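PDB 1TQY: actinorhodin polyketide putative beta-ketoacyl synthase 2 from Streptomyces coelicolor A3, which probably works, as the chain length factor of the actinorhodin polyketide synthase, with a ketosynthase partner in assembling the polyketide chain. Local coordinates for residues 28-33 and 353-358; 65-70 and 87-92; 163-168 and 176-181; 212-215 and 221-224. All blocks are in the same frame, centred on the assembly; numbering follows the deposited sequence.

Contact 1 of 4, residues 28-33 and 353-358; sequences PYWSAV and ALMSLR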
loop_
_atom_site.group_PDB
_atom_site.type_symbol
_atom_site.label_atom_id
_atom_site.label_comp_id
_atom_site.label_asym_id
_atom_site.label_seq_id
_atom_site.Cartn_x
_atom_site.Cartn_y
_atom_site.Cartn_z
ATOM N N PRO B 28 26.163 -14.599 -3.847
ATOM C CA PRO B 28 25.674 -15.778 -4.568
ATOM C C PRO B 28 24.788 -15.376 -5.746
ATOM O O PRO B 28 24.869 -15.950 -6.830
ATOM C CB PRO B 28 24.892 -16.539 -3.501
ATOM C CG PRO B 28 25.520 -16.098 -2.223
ATOM C CD PRO B 28 25.741 -14.635 -2.439
ATOM N N TYR B 29 23.938 -14.385 -5.520
ATOM C CA TYR B 29 23.041 -13.917 -6.561
ATOM C C TYR B 29 23.803 -13.355 -7.762
ATOM O O TYR B 29 23.618 -13.809 -8.888
ATOM C CB TYR B 29 22.110 -12.848 -5.997
ATOM C CG TYR B 29 21.299 -12.148 -7.056
ATOM C CD1 TYR B 29 20.260 -12.801 -7.710
ATOM C CD2 TYR B 29 21.590 -10.840 -7.424
ATOM C CE1 TYR B 29 19.528 -12.168 -8.705
ATOM C CE2 TYR B 29 20.863 -10.201 -8.419
ATOM C CZ TYR B 29 19.834 -10.874 -9.050
ATOM O OH TYR B 29 19.116 -10.226 -10.017
ATOM N N TRP B 30 24.652 -12.366 -7.519
ATOM C CA TRP B 30 25.440 -11.744 -8.580
ATOM C C TRP B 30 26.268 -12.777 -9.341
ATOM O O TRP B 30 26.487 -12.656 -10.550
ATOM C CB TRP B 30 26.372 -10.699 -7.989
ATOM C CG TRP B 30 27.161 -9.965 -9.011
ATOM C CD1 TRP B 30 28.519 -9.904 -9.102
ATOM C CD2 TRP B 30 26.651 -9.116 -10.045
ATOM N NE1 TRP B 30 28.890 -9.060 -10.123
ATOM C CE2 TRP B 30 27.761 -8.562 -10.719
ATOM C CE3 TRP B 30 25.361 -8.768 -10.467
ATOM C CZ2 TRP B 30 27.626 -7.674 -11.790
ATOM C CZ3 TRP B 30 25.225 -7.885 -11.531
ATOM C CH2 TRP B 30 26.354 -7.347 -12.180
ATOM N N SER B 31 26.734 -13.792 -8.627
ATOM C CA SER B 31 27.518 -14.828 -9.259
ATOM C C SER B 31 26.673 -15.639 -10.232
ATOM O O SER B 31 27.115 -15.944 -11.338
ATOM C CB SER B 31 28.116 -15.759 -8.211
ATOM O OG SER B 31 28.610 -16.932 -8.840
ATOM N N ALA B 32 25.456 -15.981 -9.823
ATOM C CA ALA B 32 24.555 -16.767 -10.666
ATOM C C ALA B 32 24.093 -15.977 -11.895
ATOM O O ALA B 32 23.974 -16.524 -12.993
ATOM C CB ALA B 32 23.347 -17.222 -9.854
ATOM N N VAL B 33 23.845 -14.687 -11.699
ATOM C CA VAL B 33 23.402 -13.812 -12.774
ATOM C C VAL B 33 24.424 -13.676 -13.893
ATOM O O VAL B 33 24.086 -13.798 -15.068
ATOM C CB VAL B 33 23.094 -12.416 -12.243
ATOM C CG1 VAL B 33 22.808 -11.474 -13.400
ATOM C CG2 VAL B 33 21.919 -12.483 -11.303
ATOM N N ALA B 353 21.112 -3.708 -11.485
ATOM C CA ALA B 353 21.594 -2.584 -12.293
ATOM C C ALA B 353 22.764 -1.867 -11.614
ATOM O O ALA B 353 23.792 -1.597 -12.248
ATOM C CB ALA B 353 20.456 -1.605 -12.546
ATOM N N LEU B 354 22.619 -1.572 -10.323
ATOM C CA LEU B 354 23.682 -0.885 -9.576
ATOM C C LEU B 354 24.988 -1.681 -9.617
ATOM O O LEU B 354 26.079 -1.115 -9.717
ATOM C CB LEU B 354 23.250 -0.658 -8.117
ATOM C CG LEU B 354 22.163 0.417 -7.951
ATOM C CD1 LEU B 354 21.510 0.344 -6.575
ATOM C CD2 LEU B 354 22.793 1.772 -8.190
ATOM N N MET B 355 24.857 -3.001 -9.545
ATOM C CA MET B 355 25.998 -3.898 -9.575
ATOM C C MET B 355 26.667 -3.871 -10.938
ATOM O O MET B 355 27.886 -4.020 -11.058
ATOM C CB MET B 355 25.550 -5.322 -9.242
ATOM C CG MET B 355 25.320 -5.558 -7.756
ATOM S SD MET B 355 26.895 -5.703 -6.867
ATOM C CE MET B 355 27.265 -4.023 -6.573
ATOM N N SER B 356 25.852 -3.696 -11.969
ATOM C CA SER B 356 26.357 -3.634 -13.326
ATOM C C SER B 356 27.160 -2.348 -13.451
ATOM O O SER B 356 28.262 -2.339 -14.000
ATOM C CB SER B 356 25.186 -3.648 -14.313
ATOM O OG SER B 356 24.490 -4.882 -14.233
ATOM N N LEU B 357 26.616 -1.261 -12.919
ATOM C CA LEU B 357 27.307 0.019 -12.965
ATOM C C LEU B 357 28.614 -0.046 -12.183
ATOM O O LEU B 357 29.646 0.449 -12.637
ATOM C CB LEU B 357 26.431 1.123 -12.382
ATOM C CG LEU B 357 25.093 1.342 -13.076
ATOM C CD1 LEU B 357 24.352 2.438 -12.351
ATOM C CD2 LEU B 357 25.305 1.690 -14.534
ATOM N N ARG B 358 28.567 -0.667 -11.009
ATOM C CA ARG B 358 29.747 -0.773 -10.173
ATOM C C ARG B 358 30.817 -1.672 -10.774
ATOM O O ARG B 358 31.997 -1.319 -10.777
ATOM C CB ARG B 358 29.377 -1.293 -8.787
ATOM C CG ARG B 358 30.396 -0.887 -7.741
ATOM C CD ARG B 358 30.172 -1.573 -6.419
ATOM N NE ARG B 358 30.326 -3.017 -6.536
ATOM C CZ ARG B 358 30.181 -3.863 -5.522
ATOM N NH1 ARG B 358 29.879 -3.403 -4.316
ATOM N NH2 ARG B 358 30.338 -5.169 -5.713
#
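Trp30 lays one face of its indole over the CB of Met355, and this overlap carries most of the contact. The CB lies 3.6 Å from the centroid of the six-membered ring and 17° off its normal, which meets the geometry of a CH-pi contact. The closest pair of atoms is Trp30 CZ3 and Met355 CB, at 3.5 Å. With CG anti to the backbone N (chi1 -177°), the indole reaches straight across from its own helix. Met355 instead bends at both of its next torsions, which carries its sulfur along the indole to the other ring: SD is 4.7 Å from the centroid of the five-membered ring, above its face. That is a Met-aromatic contact, though a distant one. Beyond the sulfur, the methyl CE lies over the centre of one face of the Arg358 guanidinium, 3.1 Å above its plane.

The far corner of the indole meets Ser356. Its OG approaches the ring edge in plane, 3.7 Å from Trp30 CH2, without any hydrogen bond between them. This hydroxyl is engaged instead with Thr352 O, one turn back in its own helix, and more weakly with Ala363 N. Trp30 also reaches Glu359, so the indole lies along the last turn of helix 345-359.

The contact thus joins helix 26-34 to helix 345-359, Trp30 and Met355 coming within 7.9 Å of each other between CA atoms. Tyr29 adds a hydrogen bond to Thr352 and packs on strand 11-20, while Leu354 and Leu357 set the other helix against strand 402-410.

Contact 2 of 4, residues 65-70 and 87-92; sequences PDHIPG and ADWALQ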
loop_
_atom_site.group_PDB
_atom_site.type_symbol
_atom_site.label_atom_id
_atom_site.label_comp_id
_atom_site.label_asym_id
_atom_site.label_seq_id
_atom_site.Cartn_x
_atom_site.Cartn_y
_atom_site.Cartn_z
ATOM N N PRO B 65 14.538 -20.440 10.824
ATOM C CA PRO B 65 15.116 -20.546 12.167
ATOM C C PRO B 65 16.589 -20.169 12.245
ATOM O O PRO B 65 17.079 -19.787 13.306
ATOM C CB PRO B 65 14.869 -22.009 12.535
ATOM C CG PRO B 65 13.582 -22.311 11.828
ATOM C CD PRO B 65 13.823 -21.679 10.470
ATOM N N ASP B 66 17.304 -20.266 11.133
ATOM C CA ASP B 66 18.714 -19.906 11.163
ATOM C C ASP B 66 18.934 -18.424 10.906
ATOM O O ASP B 66 20.038 -17.918 11.091
ATOM C CB ASP B 66 19.510 -20.719 10.139
ATOM C CG ASP B 66 19.596 -22.194 10.502
ATOM O OD1 ASP B 66 19.792 -22.507 11.697
ATOM O OD2 ASP B 66 19.489 -23.040 9.593
ATOM N N HIS B 67 17.889 -17.717 10.489
ATOM C CA HIS B 67 18.040 -16.293 10.194
ATOM C C HIS B 67 17.124 -15.384 11.014
ATOM O O HIS B 67 17.459 -14.228 11.268
ATOM C CB HIS B 67 17.785 -16.065 8.710
ATOM C CG HIS B 67 18.777 -16.745 7.815
ATOM N ND1 HIS B 67 19.896 -16.107 7.330
ATOM C CD2 HIS B 67 18.809 -17.999 7.306
ATOM C CE1 HIS B 67 20.574 -16.934 6.555
ATOM N NE2 HIS B 67 19.935 -18.089 6.525
ATOM N N ILE B 68 15.979 -15.922 11.425
ATOM C CA ILE B 68 14.979 -15.184 12.187
ATOM C C ILE B 68 14.890 -15.659 13.652
ATOM O O ILE B 68 14.940 -16.864 13.939
ATOM C CB ILE B 68 13.589 -15.360 11.514
ATOM C CG1 ILE B 68 13.613 -14.786 10.089
ATOM C CG2 ILE B 68 12.504 -14.738 12.370
ATOM C CD1 ILE B 68 13.981 -13.307 10.008
ATOM N N PRO B 69 14.751 -14.711 14.597
ATOM C CA PRO B 69 14.644 -14.993 16.037
ATOM C C PRO B 69 13.445 -15.897 16.335
ATOM O O PRO B 69 12.348 -15.660 15.830
ATOM C CB PRO B 69 14.470 -13.604 16.648
ATOM C CG PRO B 69 15.223 -12.722 15.708
ATOM C CD PRO B 69 14.828 -13.261 14.350
ATOM N N GLY B 70 13.645 -16.917 17.164
ATOM C CA GLY B 70 12.560 -17.830 17.482
ATOM C C GLY B 70 11.246 -17.159 17.855
ATOM O O GLY B 70 10.172 -17.735 17.700
ATOM N N ALA B 87 16.361 -7.183 4.893
ATOM C CA ALA B 87 16.523 -5.898 5.560
ATOM C C ALA B 87 17.752 -5.863 6.464
ATOM O O ALA B 87 18.534 -4.918 6.413
ATOM C CB ALA B 87 15.266 -5.553 6.354
ATOM N N ASP B 88 17.928 -6.892 7.285
ATOM C CA ASP B 88 19.076 -6.924 8.188
ATOM C C ASP B 88 20.388 -6.866 7.412
ATOM O O ASP B 88 21.275 -6.063 7.732
ATOM C CB ASP B 88 19.033 -8.178 9.064
ATOM C CG ASP B 88 20.199 -8.251 10.032
ATOM O OD1 ASP B 88 20.296 -7.376 10.923
ATOM O OD2 ASP B 88 21.025 -9.185 9.901
ATOM N N TRP B 89 20.509 -7.712 6.388
ATOM C CA TRP B 89 21.709 -7.754 5.541
ATOM C C TRP B 89 21.998 -6.414 4.865
ATOM O O TRP B 89 23.159 -6.028 4.702
ATOM C CB TRP B 89 21.577 -8.840 4.453
ATOM C CG TRP B 89 21.706 -10.238 4.975
ATOM C CD1 TRP B 89 22.212 -10.614 6.187
ATOM C CD2 TRP B 89 21.346 -11.453 4.295
ATOM N NE1 TRP B 89 22.187 -11.984 6.307
ATOM C CE2 TRP B 89 21.662 -12.525 5.163
ATOM C CE3 TRP B 89 20.789 -11.739 3.042
ATOM C CZ2 TRP B 89 21.440 -13.866 4.817
ATOM C CZ3 TRP B 89 20.565 -13.075 2.692
ATOM C CH2 TRP B 89 20.893 -14.122 3.581
ATOM N N ALA B 90 20.940 -5.711 4.471
ATOM C CA ALA B 90 21.090 -4.418 3.811
ATOM C C ALA B 90 21.655 -3.371 4.780
ATOM O O ALA B 90 22.534 -2.588 4.415
ATOM C CB ALA B 90 19.742 -3.956 3.260
ATOM N N LEU B 91 21.144 -3.370 6.011
ATOM C CA LEU B 91 21.606 -2.433 7.029
ATOM C C LEU B 91 23.068 -2.661 7.403
ATOM O O LEU B 91 23.807 -1.702 7.648
ATOM C CB LEU B 91 20.737 -2.513 8.285
ATOM C CG LEU B 91 19.382 -1.789 8.226
ATOM C CD1 LEU B 91 18.565 -2.097 9.481
ATOM C CD2 LEU B 91 19.625 -0.283 8.107
ATOM N N GLN B 92 23.510 -3.912 7.461
ATOM C CA GLN B 92 24.911 -4.122 7.799
ATOM C C GLN B 92 25.822 -3.982 6.582
ATOM O O GLN B 92 27.018 -3.743 6.727
ATOM C CB GLN B 92 25.118 -5.468 8.499
ATOM C CG GLN B 92 24.728 -6.678 7.722
ATOM C CD GLN B 92 24.732 -7.937 8.588
ATOM O OE1 GLN B 92 25.491 -8.884 8.338
ATOM N NE2 GLN B 92 23.883 -7.951 9.613
#
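His67 and Trp89 meet through one corner of each ring, and their closest packing is a few carbon and nitrogen atoms wide. His67 CE1 sits 3.6 Å from Trp89 CZ2, and His67 ND1 is almost as near the same carbon, at 3.7 Å. Relative to the indole, the imidazole carbon arrives at the edge, near the ring plane. The imidazole is turned steeply, the planes making 80° with centroids 5.6 Å apart, an oblique pair. Trp89 comes to this place because its CG is anti to the carbonyl carbon (chi1 -73°), which swings the indole from helix 78-93 back toward the short helix 64-67.

Away from that corner the contact is loose. Only 66 Å² is buried, both residues stay partly exposed at the protein surface, and Asp88, though its CB points toward the other segment, brings its side chain no nearer than 6.3 Å and touches Arg155 instead. Further packing comes from beside the pair: His67 also meets the Phe62 ring, their planes at about 30°, and touches Thr85, while buried Ile68 packs against Leu84 and Thr85 of helix 78-93.

No hydrogen bond crosses between the segments. The nearest ring nitrogens, His67 ND1 and Trp89 NE1, stand 4.8 Å apart, too far for one to serve the other. The contact therefore rests on van der Waals touch of the imidazole CE1 and ND1 on the indole edge, with no hydrogen bond between them to set the angle of the rings.

Contact 3 of 4, residues 163-168 and 176-181; sequences SALVAE and LGHARR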
loop_
_atom_site.group_PDB
_atom_site.type_symbol
_atom_site.label_atom_id
_atom_site.label_comp_id
_atom_site.label_asym_id
_atom_site.label_seq_id
_atom_site.Cartn_x
_atom_site.Cartn_y
_atom_site.Cartn_z
ATOM N N SER B 163 5.745 3.614 5.041
ATOM C CA SER B 163 4.553 3.235 4.276
ATOM C C SER B 163 4.671 1.873 3.609
ATOM O O SER B 163 5.725 1.236 3.628
ATOM C CB SER B 163 4.250 4.297 3.209
ATOM O OG SER B 163 2.892 4.222 2.787
ATOM N N ALA B 164 3.554 1.431 3.048
ATOM C CA ALA B 164 3.465 0.165 2.325
ATOM C C ALA B 164 2.549 0.468 1.149
ATOM O O ALA B 164 1.485 1.067 1.317
ATOM C CB ALA B 164 2.863 -0.932 3.202
ATOM N N LEU B 165 2.975 0.043 -0.031
ATOM C CA LEU B 165 2.249 0.293 -1.261
ATOM C C LEU B 165 1.938 -1.024 -1.945
ATOM O O LEU B 165 2.626 -2.013 -1.723
ATOM C CB LEU B 165 3.120 1.140 -2.198
ATOM C CG LEU B 165 3.667 2.460 -1.660
ATOM C CD1 LEU B 165 4.507 3.160 -2.725
ATOM C CD2 LEU B 165 2.514 3.346 -1.239
ATOM N N VAL B 166 0.882 -1.035 -2.752
ATOM C CA VAL B 166 0.513 -2.218 -3.514
ATOM C C VAL B 166 0.216 -1.774 -4.950
ATOM O O VAL B 166 -0.651 -0.932 -5.178
ATOM C CB VAL B 166 -0.751 -2.933 -2.945
ATOM C CG1 VAL B 166 -1.054 -4.171 -3.794
ATOM C CG2 VAL B 166 -0.531 -3.352 -1.487
ATOM N N ALA B 167 0.950 -2.345 -5.905
ATOM C CA ALA B 167 0.801 -2.040 -7.334
ATOM C C ALA B 167 1.431 -3.188 -8.122
ATOM O O ALA B 167 2.218 -2.978 -9.050
ATOM C CB ALA B 167 1.508 -0.720 -7.670
ATOM N N GLU B 168 1.066 -4.406 -7.735
ATOM C CA GLU B 168 1.599 -5.625 -8.330
ATOM C C GLU B 168 3.113 -5.487 -8.522
ATOM O O GLU B 168 3.790 -4.984 -7.617
ATOM C CB GLU B 168 0.876 -5.943 -9.633
ATOM C CG GLU B 168 0.783 -7.440 -9.886
ATOM C CD GLU B 168 1.641 -7.866 -11.058
ATOM O OE1 GLU B 168 1.814 -9.083 -11.252
ATOM O OE2 GLU B 168 2.138 -6.972 -11.785
ATOM N N LEU B 176 10.525 2.431 -3.887
ATOM C CA LEU B 176 11.843 3.051 -3.947
ATOM C C LEU B 176 11.720 4.534 -4.271
ATOM O O LEU B 176 12.428 5.372 -3.709
ATOM C CB LEU B 176 12.695 2.351 -5.002
ATOM C CG LEU B 176 13.727 1.328 -4.527
ATOM C CD1 LEU B 176 13.297 0.680 -3.223
ATOM C CD2 LEU B 176 13.924 0.283 -5.620
ATOM N N GLY B 177 10.816 4.854 -5.187
ATOM C CA GLY B 177 10.612 6.244 -5.543
ATOM C C GLY B 177 9.968 6.966 -4.370
ATOM O O GLY B 177 10.231 8.148 -4.119
ATOM N N HIS B 178 9.116 6.249 -3.641
ATOM C CA HIS B 178 8.420 6.825 -2.487
ATOM C C HIS B 178 9.437 7.144 -1.385
ATOM O O HIS B 178 9.315 8.140 -0.662
ATOM C CB HIS B 178 7.358 5.841 -1.971
ATOM C CG HIS B 178 6.471 6.401 -0.899
ATOM N ND1 HIS B 178 5.106 6.534 -1.055
ATOM C CD2 HIS B 178 6.744 6.820 0.363
ATOM C CE1 HIS B 178 4.578 7.008 0.062
ATOM N NE2 HIS B 178 5.550 7.190 0.939
ATOM N N ALA B 179 10.444 6.285 -1.268
ATOM C CA ALA B 179 11.489 6.489 -0.280
ATOM C C ALA B 179 12.269 7.739 -0.649
ATOM O O ALA B 179 12.565 8.582 0.203
ATOM C CB ALA B 179 12.422 5.294 -0.238
ATOM N N ARG B 180 12.611 7.854 -1.928
ATOM C CA ARG B 180 13.363 9.016 -2.394
ATOM C C ARG B 180 12.653 10.306 -1.999
ATOM O O ARG B 180 13.294 11.255 -1.561
ATOM C CB ARG B 180 13.546 8.969 -3.913
ATOM C CG ARG B 180 14.128 10.244 -4.508
ATOM C CD ARG B 180 14.815 9.951 -5.829
ATOM N NE ARG B 180 15.252 11.158 -6.536
ATOM C CZ ARG B 180 14.503 11.837 -7.400
ATOM N NH1 ARG B 180 13.268 11.435 -7.673
ATOM N NH2 ARG B 180 14.998 12.912 -8.006
ATOM N N ARG B 181 11.334 10.326 -2.143
ATOM C CA ARG B 181 10.547 11.502 -1.802
ATOM C C ARG B 181 10.696 11.815 -0.317
ATOM O O ARG B 181 10.963 12.950 0.078
ATOM C CB ARG B 181 9.075 11.247 -2.121
ATOM C CG ARG B 181 8.173 12.462 -2.004
ATOM C CD ARG B 181 6.767 12.149 -2.505
ATOM N NE ARG B 181 6.077 11.229 -1.605
ATOM C CZ ARG B 181 4.899 10.662 -1.853
ATOM N NH1 ARG B 181 4.258 10.909 -2.991
ATOM N NH2 ARG B 181 4.357 9.848 -0.952
#
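His178 points its ring from helix 171-185 at the strand 163-166, where Leu165 and Ser163 receive it. Leu165 touches one ring nitrogen with both methyls: CD1 lies 3.8 Å from His178 ND1, and CD2 lies 4.1 Å from the same atom. Farther along the ring, Ser163 CB comes within 3.9 Å of His178 NE2. Leu165 CD1 and Ser163 CB both approach the imidazole obliquely, and no hydrogen bond spans the segments. The extended torsion of His178, CG anti to the backbone N (chi1 -173°), sends the ring out toward the strand.

In the next shell, Arg181 lies one turn on, its NH2 3.0 Å above the imidazole plane and displaced toward the rim. That same NH2 is hydrogen-bonded to a polar side chain of the neighbouring chain. On the strand side, Ser163 and Leu165 are held by backbone hydrogen bonds to the parallel strand 106-111 and its continuation, while Leu165 and Val166 pair antiparallel with a strand of the neighbouring chain.

Strand 163-166, helix 171-185 and strand 189-196 form a beta-alpha-beta crossover with strand 106-111 between the two strands, the architecture of the thiolase fold, whose dimers join their sheets through such an edge strand.

Contact 4 of 4, residues 212-215 and 221-224; sequences RIST and RAYL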
loop_
_atom_site.group_PDB
_atom_site.type_symbol
_atom_site.label_atom_id
_atom_site.label_comp_id
_atom_site.label_asym_id
_atom_site.label_seq_id
_atom_site.Cartn_x
_atom_site.Cartn_y
_atom_site.Cartn_z
ATOM N N ARG B 212 -1.365 -15.489 -17.359
ATOM C CA ARG B 212 -0.057 -15.185 -17.938
ATOM C C ARG B 212 1.110 -16.046 -17.480
ATOM O O ARG B 212 2.271 -15.764 -17.785
ATOM C CB ARG B 212 0.253 -13.706 -17.690
ATOM C CG ARG B 212 -0.637 -12.762 -18.501
ATOM C CD ARG B 212 -0.519 -11.304 -18.055
ATOM N NE ARG B 212 -1.346 -10.402 -18.878
ATOM C CZ ARG B 212 -1.529 -9.106 -18.625
ATOM N NH1 ARG B 212 -0.947 -8.537 -17.575
ATOM N NH2 ARG B 212 -2.296 -8.381 -19.421
ATOM N N ILE B 213 0.803 -17.118 -16.768
ATOM C CA ILE B 213 1.846 -17.990 -16.257
ATOM C C ILE B 213 2.229 -19.117 -17.213
ATOM O O ILE B 213 1.368 -19.807 -17.752
ATOM C CB ILE B 213 1.411 -18.528 -14.902
ATOM C CG1 ILE B 213 1.363 -17.336 -13.934
ATOM C CG2 ILE B 213 2.361 -19.591 -14.396
ATOM C CD1 ILE B 213 1.145 -17.716 -12.520
ATOM N N SER B 214 3.530 -19.281 -17.435
ATOM C CA SER B 214 4.020 -20.317 -18.326
ATOM C C SER B 214 3.669 -21.713 -17.854
ATOM O O SER B 214 3.775 -22.027 -16.665
ATOM C CB SER B 214 5.538 -20.223 -18.484
ATOM O OG SER B 214 6.027 -21.370 -19.154
ATOM N N THR B 215 3.245 -22.556 -18.791
ATOM C CA THR B 215 2.919 -23.931 -18.461
ATOM C C THR B 215 4.035 -24.849 -18.960
ATOM O O THR B 215 3.846 -26.053 -19.084
ATOM C CB THR B 215 1.578 -24.383 -19.091
ATOM O OG1 THR B 215 1.643 -24.252 -20.516
ATOM C CG2 THR B 215 0.418 -23.549 -18.547
ATOM N N ARG B 221 13.732 -23.135 -20.496
ATOM C CA ARG B 221 12.971 -22.504 -21.569
ATOM C C ARG B 221 11.508 -22.262 -21.235
ATOM O O ARG B 221 10.618 -22.648 -21.991
ATOM C CB ARG B 221 13.064 -23.363 -22.835
ATOM C CG ARG B 221 14.459 -23.507 -23.416
ATOM C CD ARG B 221 14.453 -23.084 -24.874
ATOM N NE ARG B 221 14.768 -21.678 -25.027
ATOM C CZ ARG B 221 14.498 -20.950 -26.107
ATOM N NH1 ARG B 221 13.888 -21.492 -27.155
ATOM N NH2 ARG B 221 14.853 -19.670 -26.135
ATOM N N ALA B 222 11.261 -21.599 -20.115
ATOM C CA ALA B 222 9.893 -21.325 -19.700
ATOM C C ALA B 222 9.614 -19.833 -19.594
ATOM O O ALA B 222 8.518 -19.366 -19.912
ATOM C CB ALA B 222 9.612 -22.007 -18.363
ATOM N N TYR B 223 10.606 -19.088 -19.134
ATOM C CA TYR B 223 10.451 -17.653 -18.986
ATOM C C TYR B 223 11.399 -17.023 -19.985
ATOM O O TYR B 223 12.590 -16.867 -19.728
ATOM C CB TYR B 223 10.774 -17.246 -17.545
ATOM C CG TYR B 223 10.590 -15.780 -17.241
ATOM C CD1 TYR B 223 9.690 -14.991 -17.965
ATOM C CD2 TYR B 223 11.300 -15.185 -16.203
ATOM C CE1 TYR B 223 9.513 -13.645 -17.659
ATOM C CE2 TYR B 223 11.128 -13.848 -15.891
ATOM C CZ TYR B 223 10.232 -13.082 -16.621
ATOM O OH TYR B 223 10.061 -11.756 -16.301
ATOM N N LEU B 224 10.844 -16.659 -21.137
ATOM C CA LEU B 224 11.629 -16.109 -22.228
ATOM C C LEU B 224 11.164 -14.744 -22.722
ATOM O O LEU B 224 10.644 -14.618 -23.826
ATOM C CB LEU B 224 11.615 -17.123 -23.380
ATOM C CG LEU B 224 12.054 -18.547 -23.004
ATOM C CD1 LEU B 224 11.821 -19.494 -24.179
ATOM C CD2 LEU B 224 13.519 -18.538 -22.608
#
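Ser214 reaches Ala222 with its whole short side chain, CB as well as OG. At the first step CB is already 3.4 Å from Ala222 O, an apolar carbon resting against a carbonyl oxygen. From there chi1 of 170° sets OG anti to the backbone N and puts it beside the carbonyl oxygen and the methyl of the alanine: 3.3 Å from Ala222 O and 3.7 Å from Ala222 CB. The hydroxyl donates to the carbonyl, but weakly. The approach to the carbonyl is ordinary for an acceptor; the weakness lies in the length and at the donor, where the angle at Ser214 OG between its CB and Ala222 O is only about 83°.

The firmer bond of the hydroxyl is local: Ser214 OG accepts from Ala216 N, two residues on, the hydrogen bond that defines an ST turn. Both segments belong to the long irregular connection between helix 201-208 and strand 238-246 of the ketosynthase fold, and the serine bridges two passes of it whose CA atoms, Ser214 to Ala222, approach to 6.1 Å. Tyr233, farther along the connection, makes backbone hydrogen bonds with Ser214 and with Arg212.

On the other side, the methyl of Ala222 points toward the serine, while its neighbours reach elsewhere. Tyr223 OH is hydrogen-bonded to Gly306 O. Arg221 NH2 forms a salt bridge with Asp227, and Leu224 CD1 lies 3.5 Å above one face of the Arg221 guanidinium plane.

Residues 28-33 and 353-358 of contact 1 bracket the other three contacts along the chain, which follow one another in series. In space the four stay separate: contacts 1 and 3 lie on opposite sides of the chain's centre, with nearest atoms about 8 Å apart, and contacts 3 and 4 likewise, at about 7 Å. Contacts 2 and 4 are the most distant, their centres about 32 Å apart. Contact 3 alone takes part in the subunit interface. The sodium ion, bound by Pro21 and Gln58, belongs to none of them: the side chain of Trp89 in contact 2 is about 13 Å away, and that of Ala222 in contact 4 about 14 Å.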